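Local coordinates for PAC2 family protein (Streptomyces avermitilis, PDB 3MNF), which is of unknown function but belongs to the PAC2 family, whose relatives include proteasome-assembly chaperones, at residues T24-L29 and L87-E92; V37-D42 and T70-V75; L115-G120 and V176-A181; D5-A10 and K81-V86. One frame throughout, in Å; residues are numbered along the deposited sequence.

Three of the four contacts pair neighbouring strands of one mixed sheet; contact 1 instead sets helix 21-32 against it. Contacts 1 and 3 are central, each centred about 6 Å from the centre of the chain, whereas contacts 2 and 4 lie about 15 Å out. Contacts 1, 2 and 3 are nevertheless all buried, contact 2 beneath another subunit, and contact 4 partly so. Contacts 1 and 4 share strand 82-91, which also neighbours strand 70-78 of contact 2. Contact 1 has no hydrogen bond and relies on aliphatic packing, contact 3 is a regular parallel ladder, contact 4 a parallel ladder that weakens toward an exposed end, and contact 2 a bulged antiparallel pair touched by two other subunits.

Contact 1: T24-L29 and L87-E92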
loop_
_atom_site.group_PDB
_atom_site.type_symbol
_atom_site.label_atom_id
_atom_site.label_comp_id
_atom_site.label_asym_id
_atom_site.label_seq_id
_atom_site.Cartn_x
_atom_site.Cartn_y
_atom_site.Cartn_z
ATOM N N THR A 24 18.564 -11.583 23.958
ATOM C CA THR A 24 19.991 -11.458 24.254
ATOM C C THR A 24 20.755 -12.703 23.810
ATOM O O THR A 24 21.947 -12.628 23.554
ATOM C CB THR A 24 20.354 -11.073 25.743
ATOM O OG1 THR A 24 20.385 -12.241 26.552
ATOM C CG2 THR A 24 19.392 -10.060 26.347
ATOM N N ALA A 25 20.076 -13.841 23.708
ATOM C CA ALA A 25 20.720 -15.044 23.177
ATOM C C ALA A 25 21.227 -14.794 21.759
ATOM O O ALA A 25 22.372 -15.123 21.434
ATOM C CB ALA A 25 19.780 -16.232 23.203
ATOM N N VAL A 26 20.390 -14.195 20.918
ATOM C CA VAL A 26 20.812 -13.938 19.549
ATOM C C VAL A 26 21.825 -12.784 19.515
ATOM O O VAL A 26 22.767 -12.806 18.724
ATOM C CB VAL A 26 19.618 -13.702 18.594
ATOM C CG1 VAL A 26 20.087 -13.578 17.169
ATOM C CG2 VAL A 26 18.645 -14.838 18.691
ATOM N N ALA A 27 21.649 -11.786 20.376
ATOM C CA ALA A 27 22.597 -10.691 20.444
ATOM C C ALA A 27 23.992 -11.287 20.707
ATOM O O ALA A 27 24.986 -10.928 20.053
ATOM C CB ALA A 27 22.195 -9.731 21.526
ATOM N N HIS A 28 24.029 -12.231 21.647
ATOM C CA HIS A 28 25.237 -12.915 22.061
ATOM C C HIS A 28 25.902 -13.647 20.894
ATOM O O HIS A 28 27.116 -13.593 20.724
ATOM C CB HIS A 28 24.897 -13.890 23.182
ATOM C CG HIS A 28 26.082 -14.613 23.727
ATOM N ND1 HIS A 28 26.810 -14.144 24.794
ATOM C CD2 HIS A 28 26.672 -15.769 23.347
ATOM C CE1 HIS A 28 27.800 -14.981 25.050
ATOM N NE2 HIS A 28 27.737 -15.976 24.187
ATOM N N LEU A 29 25.110 -14.334 20.090
ATOM C CA LEU A 29 25.650 -14.976 18.912
ATOM C C LEU A 29 26.222 -13.932 17.965
ATOM O O LEU A 29 27.293 -14.120 17.411
ATOM C CB LEU A 29 24.573 -15.795 18.205
ATOM C CG LEU A 29 23.943 -16.894 19.057
ATOM C CD1 LEU A 29 22.932 -17.669 18.255
ATOM C CD2 LEU A 29 25.004 -17.832 19.596
ATOM N N LEU A 87 21.306 -14.659 11.364
ATOM C CA LEU A 87 20.670 -14.233 12.611
ATOM C C LEU A 87 19.619 -13.172 12.322
ATOM O O LEU A 87 19.833 -12.281 11.480
ATOM C CB LEU A 87 21.704 -13.725 13.617
ATOM C CG LEU A 87 22.811 -14.727 13.924
ATOM C CD1 LEU A 87 23.841 -14.134 14.846
ATOM C CD2 LEU A 87 22.236 -15.975 14.521
ATOM N N VAL A 88 18.483 -13.277 13.001
ATOM C CA VAL A 88 17.429 -12.312 12.839
ATOM C C VAL A 88 17.123 -11.713 14.180
ATOM O O VAL A 88 16.652 -12.411 15.065
ATOM C CB VAL A 88 16.176 -12.967 12.267
ATOM C CG1 VAL A 88 15.024 -11.963 12.161
ATOM C CG2 VAL A 88 16.493 -13.567 10.897
ATOM N N ARG A 89 17.388 -10.419 14.327
ATOM C CA ARG A 89 17.177 -9.721 15.588
ATOM C C ARG A 89 16.120 -8.655 15.423
ATOM O O ARG A 89 16.361 -7.607 14.799
ATOM C CB ARG A 89 18.480 -9.096 16.045
ATOM C CG ARG A 89 19.511 -10.135 16.407
ATOM C CD ARG A 89 20.823 -9.523 16.803
ATOM N NE ARG A 89 20.649 -8.605 17.923
ATOM C CZ ARG A 89 21.499 -7.634 18.229
ATOM N NH1 ARG A 89 22.588 -7.452 17.499
ATOM N NH2 ARG A 89 21.257 -6.853 19.265
ATOM N N GLY A 90 14.941 -8.913 15.969
ATOM C CA GLY A 90 13.840 -8.011 15.724
ATOM C C GLY A 90 13.078 -7.605 16.957
ATOM O O GLY A 90 13.240 -8.172 18.029
ATOM N N ILE A 91 12.266 -6.577 16.800
ATOM C CA ILE A 91 11.195 -6.257 17.727
ATOM C C ILE A 91 9.923 -6.917 17.149
ATOM O O ILE A 91 9.742 -6.925 15.927
ATOM C CB ILE A 91 11.007 -4.767 17.681
ATOM C CG1 ILE A 91 12.386 -4.069 17.707
ATOM C CG2 ILE A 91 9.968 -4.299 18.723
ATOM C CD1 ILE A 91 12.795 -3.601 19.069
ATOM N N GLU A 92 9.035 -7.467 17.964
ATOM C CA GLU A 92 7.803 -7.979 17.375
ATOM C C GLU A 92 7.019 -6.851 16.695
ATOM O O GLU A 92 6.764 -5.820 17.307
ATOM C CB GLU A 92 6.952 -8.622 18.420
ATOM C CG GLU A 92 5.696 -9.169 17.907
ATOM C CD GLU A 92 4.890 -9.762 19.019
ATOM O OE1 GLU A 92 4.556 -9.003 19.963
ATOM O OE2 GLU A 92 4.610 -10.989 18.975
#
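The side chains of Val26 and Arg89 run antiparallel alongside each other, and their nearest approach, Val26 CG1 to Arg89 CG, is 3.6 Å. Because CG1 stands anti to the Val26 backbone N (chi1 -174°), this methyl is the branch that reaches the strand, where it also rests against Leu87, 3.9 Å from CG1 to CB. It therefore sits over the strand between two side chains that leave it toward the helix. Leu29 meets Leu87 differently: the two side chains approach nearly perpendicularly, with Leu87 CD1 lying 3.8 Å from Leu29 CB. Beyond its aliphatic part, Arg89 bends at chi3 (57°), which brings the guanidinium over Ala27. One face of that flat group then lies against Ala27, whose CA stands 3.8 Å above the plane, offset toward the rim, while Ala27 CB is 3.8 Å from Arg89 NH2. Arg89 NH1 makes a long, weak ion pair with Asp30, placing the charge at the exposed border of an otherwise apolar patch. Helix 192-206 packs against Leu29 through Leu199 and Leu202. No hydrogen bond joins the two segments, and their axes come within 8.7 Å at 138° between N-to-C directions. Such side-chain-only contact is characteristic of a helix layered on a sheet in an alpha/beta fold, here helix 21-32 on strand 82-91.

Contact 2: V37-D42 and T70-V75; sequences VFAALD and TRLSVV
Phe38 and Ala39 are both set opposite Leu72 across an antiparallel pair of strands, which makes a classic beta bulge: the register shifts by one between the pairs Val37 with Ser73 and Ala39 with Leu72. The geometric sign is a shared acceptor, Leu72 O, which takes Phe38 N at 2.9 Å and Ala39 N at 3.3 Å, both in the carbonyl plane. The ring of Phe38, at the bulge, lies over the partner strand, with Leu72 O over one face. Phe38 CG lies between its backbone N and carbonyl carbon (chi1 63°), and the ring fills the shallow hollow between Leu72 and Val74. Leu72 CB lies off-centre over it, 4.2 Å from the centroid, Val74 CG2 bulges against CD1 at 3.5 Å, and Val74 N lies at the edge, in the ring plane. With an alanine at Phe38, this hollow would probably be left unfilled, and Leu72 CB and Val74 CG2 would lose their apolar cover, as would Leu111 of the third subunit, which packs on the same side chain. The side chains of Val37, Ala40 and Arg71 share a face of the sheet. There the two methyls of Val37 straddle Arg71 CD, and Arg71 bends so that Ala40 fits against its guanidinium; NH1 continues to a salt bridge with Glu110 of the third subunit. Ala40 CB is the small bump under one face of that flat group, 3.6 Å from Arg71 NH1.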
loop_
_atom_site.group_PDB
_atom_site.type_symbol
_atom_site.label_atom_id
_atom_site.label_comp_id
_atom_site.label_asym_id
_atom_site.label_seq_id
_atom_site.Cartn_x
_atom_site.Cartn_y
_atom_site.Cartn_z
ATOM N N VAL A 37 26.018 -7.571 9.241
ATOM C CA VAL A 37 24.661 -7.152 8.792
ATOM C C VAL A 37 24.536 -7.029 7.272
ATOM O O VAL A 37 25.440 -6.559 6.602
ATOM C CB VAL A 37 24.246 -5.789 9.434
ATOM C CG1 VAL A 37 22.995 -5.233 8.804
ATOM C CG2 VAL A 37 24.020 -5.939 10.925
ATOM N N PHE A 38 23.414 -7.446 6.718
ATOM C CA PHE A 38 23.172 -7.199 5.308
ATOM C C PHE A 38 21.743 -6.729 4.986
ATOM O O PHE A 38 21.459 -6.379 3.846
ATOM C CB PHE A 38 23.503 -8.436 4.503
ATOM C CG PHE A 38 22.649 -9.592 4.837
ATOM C CD1 PHE A 38 22.998 -10.447 5.870
ATOM C CD2 PHE A 38 21.475 -9.824 4.137
ATOM C CE1 PHE A 38 22.199 -11.528 6.199
ATOM C CE2 PHE A 38 20.664 -10.894 4.458
ATOM C CZ PHE A 38 21.029 -11.748 5.503
ATOM N N ALA A 39 20.841 -6.726 5.959
ATOM C CA ALA A 39 19.490 -6.263 5.674
ATOM C C ALA A 39 18.713 -5.888 6.923
ATOM O O ALA A 39 18.793 -6.564 7.926
ATOM C CB ALA A 39 18.720 -7.324 4.863
ATOM N N ALA A 40 17.977 -4.799 6.854
ATOM C CA ALA A 40 16.985 -4.498 7.858
ATOM C C ALA A 40 15.602 -4.434 7.181
ATOM O O ALA A 40 15.477 -3.880 6.084
ATOM C CB ALA A 40 17.309 -3.186 8.516
ATOM N N LEU A 41 14.567 -4.999 7.804
ATOM C CA LEU A 41 13.225 -4.817 7.267
ATOM C C LEU A 41 12.801 -3.358 7.402
ATOM O O LEU A 41 13.171 -2.673 8.360
ATOM C CB LEU A 41 12.198 -5.698 7.949
ATOM C CG LEU A 41 12.382 -7.204 7.809
ATOM C CD1 LEU A 41 11.169 -7.926 8.370
ATOM C CD2 LEU A 41 12.591 -7.594 6.381
ATOM N N ASP A 42 12.037 -2.890 6.422
ATOM C CA ASP A 42 11.541 -1.533 6.411
ATOM C C ASP A 42 10.528 -1.284 7.537
ATOM O O ASP A 42 9.367 -1.687 7.432
ATOM C CB ASP A 42 10.878 -1.284 5.069
ATOM C CG ASP A 42 10.523 0.140 4.872
ATOM O OD1 ASP A 42 10.376 0.821 5.900
ATOM O OD2 ASP A 42 10.413 0.582 3.703
ATOM N N THR A 70 13.893 -5.105 12.323
ATOM C CA THR A 70 14.306 -6.485 12.423
ATOM C C THR A 70 15.445 -6.553 11.457
ATOM O O THR A 70 15.278 -6.251 10.271
ATOM C CB THR A 70 13.181 -7.435 11.992
ATOM O OG1 THR A 70 12.096 -7.319 12.923
ATOM C CG2 THR A 70 13.653 -8.863 11.965
ATOM N N ARG A 71 16.616 -6.907 11.972
ATOM C CA ARG A 71 17.820 -6.815 11.185
ATOM C C ARG A 71 18.400 -8.202 10.955
ATOM O O ARG A 71 18.337 -9.056 11.839
ATOM C CB ARG A 71 18.802 -5.888 11.868
ATOM C CG ARG A 71 19.950 -5.423 10.990
ATOM C CD ARG A 71 20.683 -4.209 11.606
ATOM N NE ARG A 71 19.777 -3.345 12.380
ATOM C CZ ARG A 71 19.324 -2.158 11.980
ATOM N NH1 ARG A 71 19.689 -1.644 10.795
ATOM N NH2 ARG A 71 18.506 -1.476 12.784
ATOM N N LEU A 72 18.929 -8.424 9.752
ATOM C CA LEU A 72 19.537 -9.695 9.374
ATOM C C LEU A 72 21.063 -9.605 9.186
ATOM O O LEU A 72 21.558 -8.722 8.478
ATOM C CB LEU A 72 18.890 -10.225 8.097
ATOM C CG LEU A 72 17.406 -10.605 8.141
ATOM C CD1 LEU A 72 16.525 -9.427 7.724
ATOM C CD2 LEU A 72 17.116 -11.788 7.235
ATOM N N SER A 73 21.794 -10.519 9.824
ATOM C CA SER A 73 23.247 -10.608 9.658
ATOM C C SER A 73 23.705 -12.053 9.500
ATOM O O SER A 73 22.982 -12.976 9.901
ATOM C CB SER A 73 23.960 -9.991 10.853
ATOM O OG SER A 73 23.699 -10.732 12.025
ATOM N N VAL A 74 24.896 -12.226 8.917
ATOM C CA VAL A 74 25.523 -13.540 8.676
ATOM C C VAL A 74 26.692 -13.757 9.610
ATOM O O VAL A 74 27.559 -12.888 9.739
ATOM C CB VAL A 74 26.185 -13.651 7.285
ATOM C CG1 VAL A 74 26.309 -15.098 6.875
ATOM C CG2 VAL A 74 25.426 -12.878 6.243
ATOM N N VAL A 75 26.735 -14.926 10.231
ATOM C CA VAL A 75 27.912 -15.332 10.980
ATOM C C VAL A 75 28.527 -16.539 10.287
ATOM O O VAL A 75 27.811 -17.371 9.731
ATOM C CB VAL A 75 27.629 -15.593 12.503
ATOM C CG1 VAL A 75 27.183 -14.328 13.205
ATOM C CG2 VAL A 75 26.598 -16.663 12.699
#

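Contact 3: L115-G120 and V176-A181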
loop_
_atom_site.group_PDB
_atom_site.type_symbol
_atom_site.label_atom_id
_atom_site.label_comp_id
_atom_site.label_asym_id
_atom_site.label_seq_id
_atom_site.Cartn_x
_atom_site.Cartn_y
_atom_site.Cartn_z
ATOM N N LEU A 115 16.887 -24.762 7.668
ATOM C CA LEU A 115 16.183 -24.873 8.934
ATOM C C LEU A 115 16.078 -23.512 9.629
ATOM O O LEU A 115 17.056 -22.753 9.682
ATOM C CB LEU A 115 16.915 -25.871 9.823
ATOM C CG LEU A 115 16.661 -25.902 11.328
ATOM C CD1 LEU A 115 15.328 -26.557 11.673
ATOM C CD2 LEU A 115 17.799 -26.615 11.992
ATOM N N VAL A 116 14.892 -23.214 10.160
ATOM C CA VAL A 116 14.681 -21.999 10.948
ATOM C C VAL A 116 14.449 -22.318 12.432
ATOM O O VAL A 116 13.464 -22.989 12.786
ATOM C CB VAL A 116 13.477 -21.192 10.430
ATOM C CG1 VAL A 116 13.310 -19.935 11.226
ATOM C CG2 VAL A 116 13.660 -20.845 8.981
ATOM N N VAL A 117 15.336 -21.840 13.304
ATOM C CA VAL A 117 15.070 -21.944 14.740
ATOM C C VAL A 117 14.691 -20.590 15.333
ATOM O O VAL A 117 15.408 -19.592 15.158
ATOM C CB VAL A 117 16.254 -22.505 15.533
ATOM C CG1 VAL A 117 15.839 -22.735 16.983
ATOM C CG2 VAL A 117 16.802 -23.791 14.884
ATOM N N VAL A 118 13.572 -20.545 16.044
ATOM C CA VAL A 118 13.158 -19.299 16.677
ATOM C C VAL A 118 13.244 -19.430 18.192
ATOM O O VAL A 118 12.840 -20.443 18.750
ATOM C CB VAL A 118 11.724 -18.891 16.265
ATOM C CG1 VAL A 118 11.461 -17.423 16.651
ATOM C CG2 VAL A 118 11.494 -19.137 14.764
ATOM N N LEU A 119 13.762 -18.412 18.862
ATOM C CA LEU A 119 13.934 -18.506 20.296
ATOM C C LEU A 119 12.930 -17.630 21.009
ATOM O O LEU A 119 12.632 -16.538 20.555
ATOM C CB LEU A 119 15.347 -18.085 20.676
ATOM C CG LEU A 119 16.534 -18.810 20.030
ATOM C CD1 LEU A 119 17.835 -18.383 20.685
ATOM C CD2 LEU A 119 16.382 -20.312 20.116
ATOM N N GLY A 120 12.400 -18.098 22.122
ATOM C CA GLY A 120 11.526 -17.261 22.912
ATOM C C GLY A 120 11.600 -17.537 24.400
ATOM O O GLY A 120 12.107 -18.592 24.848
ATOM N N VAL A 176 11.524 -24.821 14.061
ATOM C CA VAL A 176 11.192 -25.136 15.445
ATOM C C VAL A 176 11.423 -23.879 16.253
ATOM O O VAL A 176 12.311 -23.082 15.932
ATOM C CB VAL A 176 12.030 -26.331 16.009
ATOM C CG1 VAL A 176 13.502 -26.164 15.720
ATOM C CG2 VAL A 176 11.825 -26.487 17.495
ATOM N N SER A 177 10.608 -23.678 17.276
ATOM C CA SER A 177 10.892 -22.624 18.223
ATOM C C SER A 177 11.201 -23.245 19.565
ATOM O O SER A 177 10.572 -24.229 19.954
ATOM C CB SER A 177 9.732 -21.640 18.331
ATOM O OG SER A 177 8.497 -22.320 18.401
ATOM N N LEU A 178 12.188 -22.674 20.247
ATOM C CA LEU A 178 12.568 -23.081 21.587
ATOM C C LEU A 178 12.104 -22.042 22.580
ATOM O O LEU A 178 12.363 -20.856 22.401
ATOM C CB LEU A 178 14.079 -23.212 21.670
ATOM C CG LEU A 178 14.749 -24.074 20.605
ATOM C CD1 LEU A 178 16.238 -23.907 20.665
ATOM C CD2 LEU A 178 14.392 -25.510 20.834
ATOM N N TRP A 179 11.413 -22.491 23.615
ATOM C CA TRP A 179 10.904 -21.619 24.661
ATOM C C TRP A 179 11.559 -21.853 26.032
ATOM O O TRP A 179 11.682 -22.990 26.499
ATOM C CB TRP A 179 9.402 -21.800 24.778
ATOM C CG TRP A 179 8.697 -21.241 23.591
ATOM C CD1 TRP A 179 8.430 -21.888 22.422
ATOM C CD2 TRP A 179 8.207 -19.901 23.428
ATOM N NE1 TRP A 179 7.809 -21.043 21.554
ATOM C CE2 TRP A 179 7.651 -19.818 22.146
ATOM C CE3 TRP A 179 8.190 -18.767 24.247
ATOM C CZ2 TRP A 179 7.070 -18.656 21.659
ATOM C CZ3 TRP A 179 7.619 -17.615 23.757
ATOM C CH2 TRP A 179 7.066 -17.569 22.475
ATOM N N ALA A 180 11.981 -20.783 26.688
ATOM C CA ALA A 180 12.468 -20.925 28.044
ATOM C C ALA A 180 11.419 -20.351 28.968
ATOM O O ALA A 180 10.803 -19.354 28.634
ATOM C CB ALA A 180 13.786 -20.210 28.200
ATOM N N ALA A 181 11.193 -20.991 30.110
ATOM C CA ALA A 181 10.237 -20.478 31.104
ATOM C C ALA A 181 10.977 -19.731 32.186
ATOM O O ALA A 181 11.825 -20.302 32.862
ATOM C CB ALA A 181 9.417 -21.597 31.703
#
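Trp179 lays one face of its indole against Gly120, whose CA is 4.2 Å from the centroid of the six-membered ring and 21° off its normal, a CH-pi contact over the face. Trp179 NE1 makes a weak hydrogen bond to Ser177 OG, within its own strand, which may help to hold the ring's rotation. The remaining evidence is that of a regular parallel ladder: five backbone hydrogen bonds alternate between the strands, from Val176 N to Val116 O at one end to Ala180 N to Gly120 O, 2.9 Å, at the other. On the side away from the indole, Leu178 lies beside Leu119 in a common direction, with CD1 to CD2 at 3.6 Å. The same Leu178 CD1 reaches Val117 CG1 obliquely at 3.9 Å. Exchanging Leu178 for an alanine would probably open a gap between these two neighbours, leaving Leu119 CD2 without its mate. Val117 and Val176 continue this apolar row side by side. Helix 192-206 covers it through Leu205, and helix 21-32 packs on Leu119. On the indole side, Val161 of helix 160-171 touches Val118, Ser177 and Trp179, while strands 7-13 and 134-138 flank the pair, so that helices lie over both faces of the sheet.

Contact 4: D5-A10 and K81-V86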
loop_
_atom_site.group_PDB
_atom_site.type_symbol
_atom_site.label_atom_id
_atom_site.label_comp_id
_atom_site.label_asym_id
_atom_site.label_seq_id
_atom_site.Cartn_x
_atom_site.Cartn_y
_atom_site.Cartn_z
ATOM N N ASP A 5 24.466 -26.955 5.658
ATOM C CA ASP A 5 23.377 -26.072 5.133
ATOM C C ASP A 5 23.223 -24.916 6.111
ATOM O O ASP A 5 23.532 -25.106 7.305
ATOM C CB ASP A 5 22.067 -26.867 4.983
ATOM C CG ASP A 5 22.141 -27.959 3.862
ATOM O OD1 ASP A 5 22.876 -28.982 4.006
ATOM O OD2 ASP A 5 21.441 -27.794 2.832
ATOM N N PRO A 6 22.800 -23.714 5.620
ATOM C CA PRO A 6 22.637 -22.489 6.457
ATOM C C PRO A 6 21.421 -22.529 7.360
ATOM O O PRO A 6 20.357 -22.923 6.916
ATOM C CB PRO A 6 22.467 -21.354 5.439
ATOM C CG PRO A 6 22.781 -21.931 4.130
ATOM C CD PRO A 6 22.636 -23.420 4.189
ATOM N N VAL A 7 21.574 -22.122 8.614
ATOM C CA VAL A 7 20.457 -22.103 9.566
ATOM C C VAL A 7 20.130 -20.666 9.957
ATOM O O VAL A 7 21.024 -19.843 10.146
ATOM C CB VAL A 7 20.773 -22.915 10.853
ATOM C CG1 VAL A 7 19.601 -22.891 11.818
ATOM C CG2 VAL A 7 21.118 -24.338 10.526
HETATM N N MSE A 8 18.844 -20.366 10.082
HETATM C CA MSE A 8 18.401 -19.052 10.518
HETATM C C MSE A 8 17.964 -19.158 11.967
HETATM O O MSE A 8 17.152 -20.012 12.322
HETATM C CB MSE A 8 17.247 -18.562 9.628
HETATM C CG MSE A 8 16.490 -17.313 10.136
HETATM SE SE MSE A 8 15.048 -16.747 8.909
HETATM C CE MSE A 8 16.034 -16.083 7.353
ATOM N N VAL A 9 18.511 -18.300 12.810
ATOM C CA VAL A 9 18.114 -18.263 14.210
ATOM C C VAL A 9 17.517 -16.907 14.474
ATOM O O VAL A 9 18.195 -15.906 14.307
ATOM C CB VAL A 9 19.319 -18.463 15.154
ATOM C CG1 VAL A 9 18.854 -18.513 16.599
ATOM C CG2 VAL A 9 20.060 -19.723 14.799
ATOM N N ALA A 10 16.263 -16.865 14.884
ATOM C CA ALA A 10 15.603 -15.580 15.062
ATOM C C ALA A 10 15.111 -15.378 16.476
ATOM O O ALA A 10 14.861 -16.340 17.190
ATOM C CB ALA A 10 14.460 -15.446 14.100
ATOM N N LYS A 81 34.817 -27.945 10.125
ATOM C CA LYS A 81 33.551 -28.235 9.467
ATOM C C LYS A 81 32.624 -26.974 9.470
ATOM O O LYS A 81 31.640 -26.906 10.229
ATOM C CB LYS A 81 32.887 -29.456 10.129
ATOM N N PRO A 82 32.949 -25.976 8.606
ATOM C CA PRO A 82 32.393 -24.615 8.647
ATOM C C PRO A 82 30.969 -24.520 8.147
ATOM O O PRO A 82 30.471 -25.439 7.490
ATOM C CB PRO A 82 33.324 -23.815 7.722
ATOM C CG PRO A 82 34.523 -24.736 7.458
ATOM C CD PRO A 82 33.921 -26.104 7.506
ATOM N N ARG A 83 30.350 -23.377 8.435
ATOM C CA ARG A 83 28.909 -23.195 8.400
ATOM C C ARG A 83 28.499 -21.740 8.436
ATOM O O ARG A 83 29.148 -20.911 9.087
ATOM C CB ARG A 83 28.308 -23.836 9.627
ATOM C CG ARG A 83 27.798 -25.167 9.357
ATOM C CD ARG A 83 26.397 -25.178 9.805
ATOM N NE ARG A 83 26.292 -25.926 11.038
ATOM C CZ ARG A 83 25.148 -26.407 11.493
ATOM N NH1 ARG A 83 25.141 -27.095 12.621
ATOM N NH2 ARG A 83 24.021 -26.200 10.809
ATOM N N ASP A 84 27.395 -21.427 7.769
ATOM C CA ASP A 84 26.852 -20.081 7.881
ATOM C C ASP A 84 25.562 -20.085 8.684
ATOM O O ASP A 84 24.731 -20.986 8.538
ATOM C CB ASP A 84 26.696 -19.416 6.505
ATOM C CG ASP A 84 28.040 -18.874 5.949
ATOM O OD1 ASP A 84 28.681 -18.015 6.626
ATOM O OD2 ASP A 84 28.455 -19.305 4.837
ATOM N N LEU A 85 25.443 -19.109 9.582
ATOM C CA LEU A 85 24.202 -18.868 10.306
ATOM C C LEU A 85 23.643 -17.494 9.948
ATOM O O LEU A 85 24.391 -16.538 9.730
ATOM C CB LEU A 85 24.397 -18.990 11.814
ATOM C CG LEU A 85 23.968 -20.271 12.527
ATOM C CD1 LEU A 85 24.477 -21.494 11.839
ATOM C CD2 LEU A 85 24.454 -20.274 13.953
ATOM N N VAL A 86 22.324 -17.413 9.864
ATOM C CA VAL A 86 21.650 -16.182 9.520
ATOM C C VAL A 86 20.906 -15.773 10.766
ATOM O O VAL A 86 19.983 -16.471 11.204
ATOM C CB VAL A 86 20.661 -16.394 8.356
ATOM C CG1 VAL A 86 19.837 -15.163 8.127
ATOM C CG2 VAL A 86 21.405 -16.778 7.077
#
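Val86 N donates to Val7 O at 2.8 Å and 169°, the straightest bond of a parallel strand pair within the mixed sheet of this alpha/beta fold. The donor is tilted 18° from the carbonyl plane. Val86 is gripped twice by the same neighbouring strand: besides the bond from its N, its carbonyl O accepts from Val9 N, also at 2.8 Å. Toward the start of the ladder the pairing fades: Val7 N to Asp84 O is only a weak bond at 3.4 Å, at the point where strand 7-13 begins. Side chains sort by face. Val7 and Leu85 pack together on one, with Val7 CB 4.1 Å from Leu85 CD1, and Trp33 lies against Leu85. On the opposite one, selenomethionine Met8 runs out straight and then bends at chi3 (-69°), which carries its terminal CE back obliquely over Val86. Helix 97-111 covers this side, Ala108 touching Met8 and Leu111 touching Val86. Strand 7-13 is bonded by Met8 and Ala10 to strand 115-124 as well, so it sits between two parallel neighbours. The outer end is more open, and Arg83 folds back there through bends at chi2 and chi3. Asp5 O lies at the edge of its guanidinium, near the plane, but makes no hydrogen bond. Arg83 NH2 comes to rest 3.5 Å from Val7 CG2, the side chains crossing at a slant.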